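Local structure of siroheme decarboxylase (Hydrogenobacter thermophilus, 4CH7) at residues Y64-L78 and E96-P110. The protein catalyses the decarboxylation of siroheme to 12,18-didecarboxysiroheme, by way of a probable monodecarboxylated intermediate, in the biosynthesis of heme d1. Numbering follows the deposited sequence.
Sequences YDSALIAFKVDRQKL and ERTHDFNLWFTLAVP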
# COMPACT_ATOMS: atom_id res chain seq x y z
N TYR A 64 -6.59 -9.55 -4.67
CA TYR A 64 -6.08 -8.48 -5.52
C TYR A 64 -4.69 -8.81 -6.03
O TYR A 64 -3.79 -9.15 -5.26
CB TYR A 64 -6.05 -7.15 -4.76
CG TYR A 64 -7.32 -6.34 -4.90
CD1 TYR A 64 -8.48 -6.70 -4.22
CD2 TYR A 64 -7.36 -5.20 -5.69
CE1 TYR A 64 -9.64 -5.96 -4.34
CE2 TYR A 64 -8.52 -4.45 -5.81
CZ TYR A 64 -9.65 -4.84 -5.14
OH TYR A 64 -10.81 -4.11 -5.25
N ASP A 65 -4.51 -8.74 -7.35
CA ASP A 65 -3.18 -8.79 -7.93
C ASP A 65 -2.68 -7.36 -8.03
O ASP A 65 -3.32 -6.51 -8.66
CB ASP A 65 -3.20 -9.44 -9.30
CG ASP A 65 -1.81 -9.87 -9.76
OD1 ASP A 65 -0.82 -9.54 -9.07
OD2 ASP A 65 -1.71 -10.53 -10.82
N SER A 66 -1.54 -7.09 -7.39
CA SER A 66 -0.96 -5.76 -7.43
C SER A 66 0.48 -5.81 -7.92
O SER A 66 1.22 -6.75 -7.63
CB SER A 66 -1.03 -5.08 -6.06
OG SER A 66 -0.38 -5.85 -5.07
N ALA A 67 0.88 -4.80 -8.69
CA ALA A 67 2.22 -4.75 -9.24
C ALA A 67 2.71 -3.31 -9.38
O ALA A 67 1.91 -2.37 -9.37
CB ALA A 67 2.27 -5.44 -10.59
N LEU A 68 4.02 -3.16 -9.52
CA LEU A 68 4.60 -1.86 -9.81
C LEU A 68 4.74 -1.72 -11.32
O LEU A 68 5.44 -2.51 -11.95
CB LEU A 68 5.96 -1.71 -9.13
CG LEU A 68 6.62 -0.33 -9.16
CD1 LEU A 68 5.68 0.72 -8.60
CD2 LEU A 68 7.93 -0.35 -8.39
N ILE A 69 4.06 -0.74 -11.89
CA ILE A 69 4.07 -0.55 -13.33
C ILE A 69 4.93 0.65 -13.72
O ILE A 69 4.91 1.68 -13.04
CB ILE A 69 2.64 -0.36 -13.88
CG1 ILE A 69 1.72 -1.47 -13.34
CG2 ILE A 69 2.64 -0.36 -15.40
CD1 ILE A 69 2.18 -2.88 -13.68
N ALA A 70 5.70 0.51 -14.80
CA ALA A 70 6.54 1.59 -15.30
C ALA A 70 6.25 1.83 -16.77
O ALA A 70 6.27 0.90 -17.57
CB ALA A 70 8.00 1.25 -15.10
N PHE A 71 5.96 3.08 -17.13
CA PHE A 71 5.71 3.44 -18.53
C PHE A 71 6.86 4.25 -19.10
O PHE A 71 7.43 5.12 -18.43
CB PHE A 71 4.42 4.26 -18.65
CG PHE A 71 3.16 3.43 -18.67
CD1 PHE A 71 3.20 2.07 -18.42
CD2 PHE A 71 1.94 4.03 -18.94
CE1 PHE A 71 2.04 1.30 -18.45
CE2 PHE A 71 0.77 3.28 -18.97
CZ PHE A 71 0.82 1.91 -18.72
N LYS A 72 7.22 3.98 -20.36
CA LYS A 72 8.14 4.85 -21.07
C LYS A 72 7.34 5.86 -21.89
O LYS A 72 6.84 5.55 -22.97
CB LYS A 72 9.10 4.07 -21.97
CG LYS A 72 9.99 4.95 -22.84
CD LYS A 72 11.43 4.48 -22.85
CE LYS A 72 11.54 3.05 -23.36
NZ LYS A 72 12.96 2.61 -23.47
N VAL A 73 7.22 7.06 -21.34
CA VAL A 73 6.48 8.14 -21.99
C VAL A 73 7.45 9.28 -22.23
O VAL A 73 8.36 9.50 -21.43
CB VAL A 73 5.36 8.65 -21.07
CG1 VAL A 73 4.43 9.58 -21.83
CG2 VAL A 73 4.58 7.48 -20.48
N ASP A 74 7.30 10.03 -23.32
CA ASP A 74 8.15 11.20 -23.47
C ASP A 74 7.45 12.48 -23.02
O ASP A 74 6.22 12.59 -23.10
CB ASP A 74 8.74 11.33 -24.88
CG ASP A 74 10.19 11.79 -24.84
OD1 ASP A 74 10.51 12.65 -24.00
OD2 ASP A 74 11.01 11.28 -25.64
N ARG A 75 8.25 13.43 -22.55
CA ARG A 75 7.79 14.63 -21.84
C ARG A 75 6.57 15.33 -22.44
O ARG A 75 5.72 15.83 -21.71
CB ARG A 75 8.94 15.62 -21.71
CG ARG A 75 8.72 16.68 -20.64
CD ARG A 75 8.97 16.10 -19.26
NE ARG A 75 10.32 15.58 -19.14
CZ ARG A 75 10.91 15.29 -17.99
NH1 ARG A 75 10.27 15.47 -16.85
NH2 ARG A 75 12.15 14.82 -17.97
N GLN A 76 6.51 15.38 -23.77
CA GLN A 76 5.39 16.00 -24.47
C GLN A 76 4.07 15.37 -24.03
O GLN A 76 3.05 16.05 -23.93
CB GLN A 76 5.55 15.84 -25.99
CG GLN A 76 6.79 16.51 -26.57
CD GLN A 76 8.00 15.59 -26.59
OE1 GLN A 76 7.90 14.40 -26.28
NE2 GLN A 76 9.15 16.14 -26.96
N LYS A 77 4.11 14.07 -23.76
CA LYS A 77 2.89 13.32 -23.46
C LYS A 77 2.85 12.80 -22.03
O LYS A 77 1.92 12.10 -21.65
CB LYS A 77 2.73 12.17 -24.45
CG LYS A 77 2.94 12.56 -25.91
CD LYS A 77 2.11 13.79 -26.28
CE LYS A 77 2.38 14.25 -27.70
NZ LYS A 77 1.78 13.32 -28.70
N LEU A 78 3.86 13.15 -21.23
CA LEU A 78 3.97 12.68 -19.85
C LEU A 78 2.74 13.05 -19.01
O LEU A 78 2.14 12.18 -18.38
CB LEU A 78 5.24 13.23 -19.20
CG LEU A 78 5.75 12.58 -17.91
CD1 LEU A 78 5.06 13.13 -16.68
CD2 LEU A 78 5.62 11.07 -17.96
N GLU A 96 6.40 10.60 -11.43
CA GLU A 96 7.36 10.82 -12.49
C GLU A 96 8.74 10.60 -11.89
O GLU A 96 9.07 11.16 -10.85
CB GLU A 96 7.26 12.23 -13.05
CG GLU A 96 8.37 12.56 -14.04
CD GLU A 96 8.28 13.98 -14.57
OE1 GLU A 96 7.21 14.61 -14.41
OE2 GLU A 96 9.27 14.45 -15.14
N ARG A 97 9.54 9.76 -12.55
CA ARG A 97 10.86 9.43 -12.02
C ARG A 97 11.97 9.63 -13.04
O ARG A 97 11.73 9.68 -14.24
CB ARG A 97 10.87 8.00 -11.47
CG ARG A 97 9.89 7.78 -10.33
CD ARG A 97 10.06 6.42 -9.66
NE ARG A 97 9.11 6.24 -8.57
CZ ARG A 97 9.29 6.70 -7.34
NH1 ARG A 97 10.39 7.37 -7.03
NH2 ARG A 97 8.37 6.50 -6.41
N THR A 98 13.19 9.77 -12.53
CA THR A 98 14.37 9.95 -13.37
C THR A 98 14.89 8.60 -13.86
O THR A 98 15.67 7.94 -13.17
CB THR A 98 15.49 10.68 -12.61
OG1 THR A 98 16.00 9.83 -11.57
CG2 THR A 98 14.97 11.97 -11.99
N HIS A 99 14.44 8.21 -15.04
CA HIS A 99 14.80 6.92 -15.64
C HIS A 99 14.22 6.88 -17.05
O HIS A 99 13.33 7.67 -17.38
CB HIS A 99 14.21 5.77 -14.81
CG HIS A 99 14.81 4.43 -15.11
ND1 HIS A 99 14.23 3.54 -15.99
CD2 HIS A 99 15.92 3.82 -14.64
CE1 HIS A 99 14.97 2.45 -16.05
NE2 HIS A 99 16.00 2.59 -15.24
N ASP A 100 14.73 5.98 -17.89
CA ASP A 100 14.19 5.81 -19.24
C ASP A 100 12.70 5.49 -19.17
O ASP A 100 11.91 5.98 -19.99
CB ASP A 100 14.95 4.72 -19.99
CG ASP A 100 16.26 5.21 -20.57
OD1 ASP A 100 16.94 6.02 -19.91
OD2 ASP A 100 16.61 4.79 -21.70
N PHE A 101 12.32 4.69 -18.19
CA PHE A 101 10.92 4.59 -17.79
C PHE A 101 10.66 5.71 -16.79
O PHE A 101 11.11 5.66 -15.65
CB PHE A 101 10.62 3.22 -17.17
CG PHE A 101 10.78 2.08 -18.13
CD1 PHE A 101 9.73 1.69 -18.95
CD2 PHE A 101 11.98 1.38 -18.21
CE1 PHE A 101 9.87 0.63 -19.84
CE2 PHE A 101 12.13 0.32 -19.09
CZ PHE A 101 11.07 -0.05 -19.91
N ASN A 102 9.95 6.74 -17.24
CA ASN A 102 9.80 7.98 -16.48
C ASN A 102 8.47 8.09 -15.73
O ASN A 102 8.24 9.06 -15.01
CB ASN A 102 9.97 9.18 -17.40
CG ASN A 102 9.12 9.08 -18.65
OD1 ASN A 102 8.86 7.98 -19.15
ND2 ASN A 102 8.67 10.21 -19.17
N LEU A 103 7.60 7.10 -15.90
CA LEU A 103 6.33 7.10 -15.18
C LEU A 103 6.13 5.78 -14.44
O LEU A 103 6.00 4.72 -15.05
CB LEU A 103 5.15 7.36 -16.12
CG LEU A 103 3.83 7.65 -15.41
CD1 LEU A 103 3.90 9.00 -14.71
CD2 LEU A 103 2.66 7.59 -16.36
N TRP A 104 6.10 5.86 -13.11
CA TRP A 104 5.95 4.68 -12.27
C TRP A 104 4.70 4.78 -11.41
O TRP A 104 4.53 5.75 -10.66
CB TRP A 104 7.17 4.52 -11.37
CG TRP A 104 8.40 4.10 -12.12
CD1 TRP A 104 9.14 4.85 -12.97
CD2 TRP A 104 9.03 2.81 -12.07
NE1 TRP A 104 10.20 4.12 -13.46
CE2 TRP A 104 10.14 2.86 -12.92
CE3 TRP A 104 8.75 1.62 -11.39
CZ2 TRP A 104 10.99 1.75 -13.11
CZ3 TRP A 104 9.58 0.53 -11.58
CH2 TRP A 104 10.69 0.60 -12.43
N PHE A 105 3.84 3.78 -11.50
CA PHE A 105 2.66 3.73 -10.65
C PHE A 105 2.40 2.34 -10.08
O PHE A 105 2.84 1.33 -10.64
CB PHE A 105 1.42 4.29 -11.36
CG PHE A 105 1.04 3.54 -12.60
CD1 PHE A 105 1.62 3.86 -13.82
CD2 PHE A 105 0.07 2.55 -12.56
CE1 PHE A 105 1.26 3.19 -14.98
CE2 PHE A 105 -0.30 1.87 -13.71
CZ PHE A 105 0.30 2.19 -14.92
N THR A 106 1.71 2.31 -8.95
CA THR A 106 1.31 1.06 -8.33
C THR A 106 -0.12 0.74 -8.76
O THR A 106 -1.03 1.54 -8.56
CB THR A 106 1.38 1.12 -6.80
OG1 THR A 106 2.74 1.34 -6.40
CG2 THR A 106 0.87 -0.17 -6.18
N LEU A 107 -0.30 -0.43 -9.38
CA LEU A 107 -1.62 -0.85 -9.83
C LEU A 107 -2.10 -2.04 -9.04
O LEU A 107 -1.36 -3.01 -8.86
CB LEU A 107 -1.59 -1.19 -11.32
CG LEU A 107 -2.88 -1.79 -11.91
CD1 LEU A 107 -4.03 -0.82 -11.76
CD2 LEU A 107 -2.68 -2.17 -13.37
N ALA A 108 -3.34 -1.97 -8.56
CA ALA A 108 -3.97 -3.11 -7.90
C ALA A 108 -5.26 -3.45 -8.63
O ALA A 108 -6.11 -2.57 -8.85
CB ALA A 108 -4.26 -2.79 -6.44
N VAL A 109 -5.42 -4.71 -9.01
CA VAL A 109 -6.59 -5.14 -9.77
C VAL A 109 -7.42 -6.15 -8.97
O VAL A 109 -6.89 -7.14 -8.48
CB VAL A 109 -6.18 -5.75 -11.13
CG1 VAL A 109 -7.39 -6.34 -11.84
CG2 VAL A 109 -5.50 -4.70 -12.00
N PRO A 110 -8.73 -5.88 -8.84
CA PRO A 110 -9.65 -6.82 -8.18
C PRO A 110 -9.72 -8.14 -8.94
O PRO A 110 -9.50 -8.14 -10.15
CB PRO A 110 -11.00 -6.10 -8.24
CG PRO A 110 -10.87 -5.11 -9.37
CD PRO A 110 -9.43 -4.68 -9.32
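Y64 lays one face of its ring on P110, whose CA sits 3.6 Å from the centroid of the Y64 ring, while its OH is hydrogen-bonded to F320. A leucine here would probably lose this CH-pi contact and leave the F320 backbone N without its phenolic partner. From D65 to F71 the strand runs antiparallel to 103-109, each odd-numbered residue exchanging two backbone hydrogen bonds with its opposite number. L68 brings CG to the rim of the W104 indole, 3.6 Å from W104 CE3. On the other side of the sheet, I69 CB stands over the F105 face. Back on the L68 side, A70 CB lies over the W104 indole in a CH-pi contact, 3.4 Å from the centroid of its six-membered ring. F71 receives on its face the edge of F105, whose CG is wedged between its own backbone N and carbonyl carbon (chi1 60°), a T-shaped pair with planes at 88°. Facing F71, N102 and L103 form a classic beta bulge, and N102 OD1 accepts a hydrogen bond from V73 N on a lone pair, 2.9 Å away. L78, in the first turn of helix 75-87, brings CD2 near L103 CB. In the closed eight-stranded barrel built jointly by the two AsnC-like domains, strand 65-71 is flanked by 132-139, and 103-109 by 91-97, which carries the inferred active-site H93 close to T106.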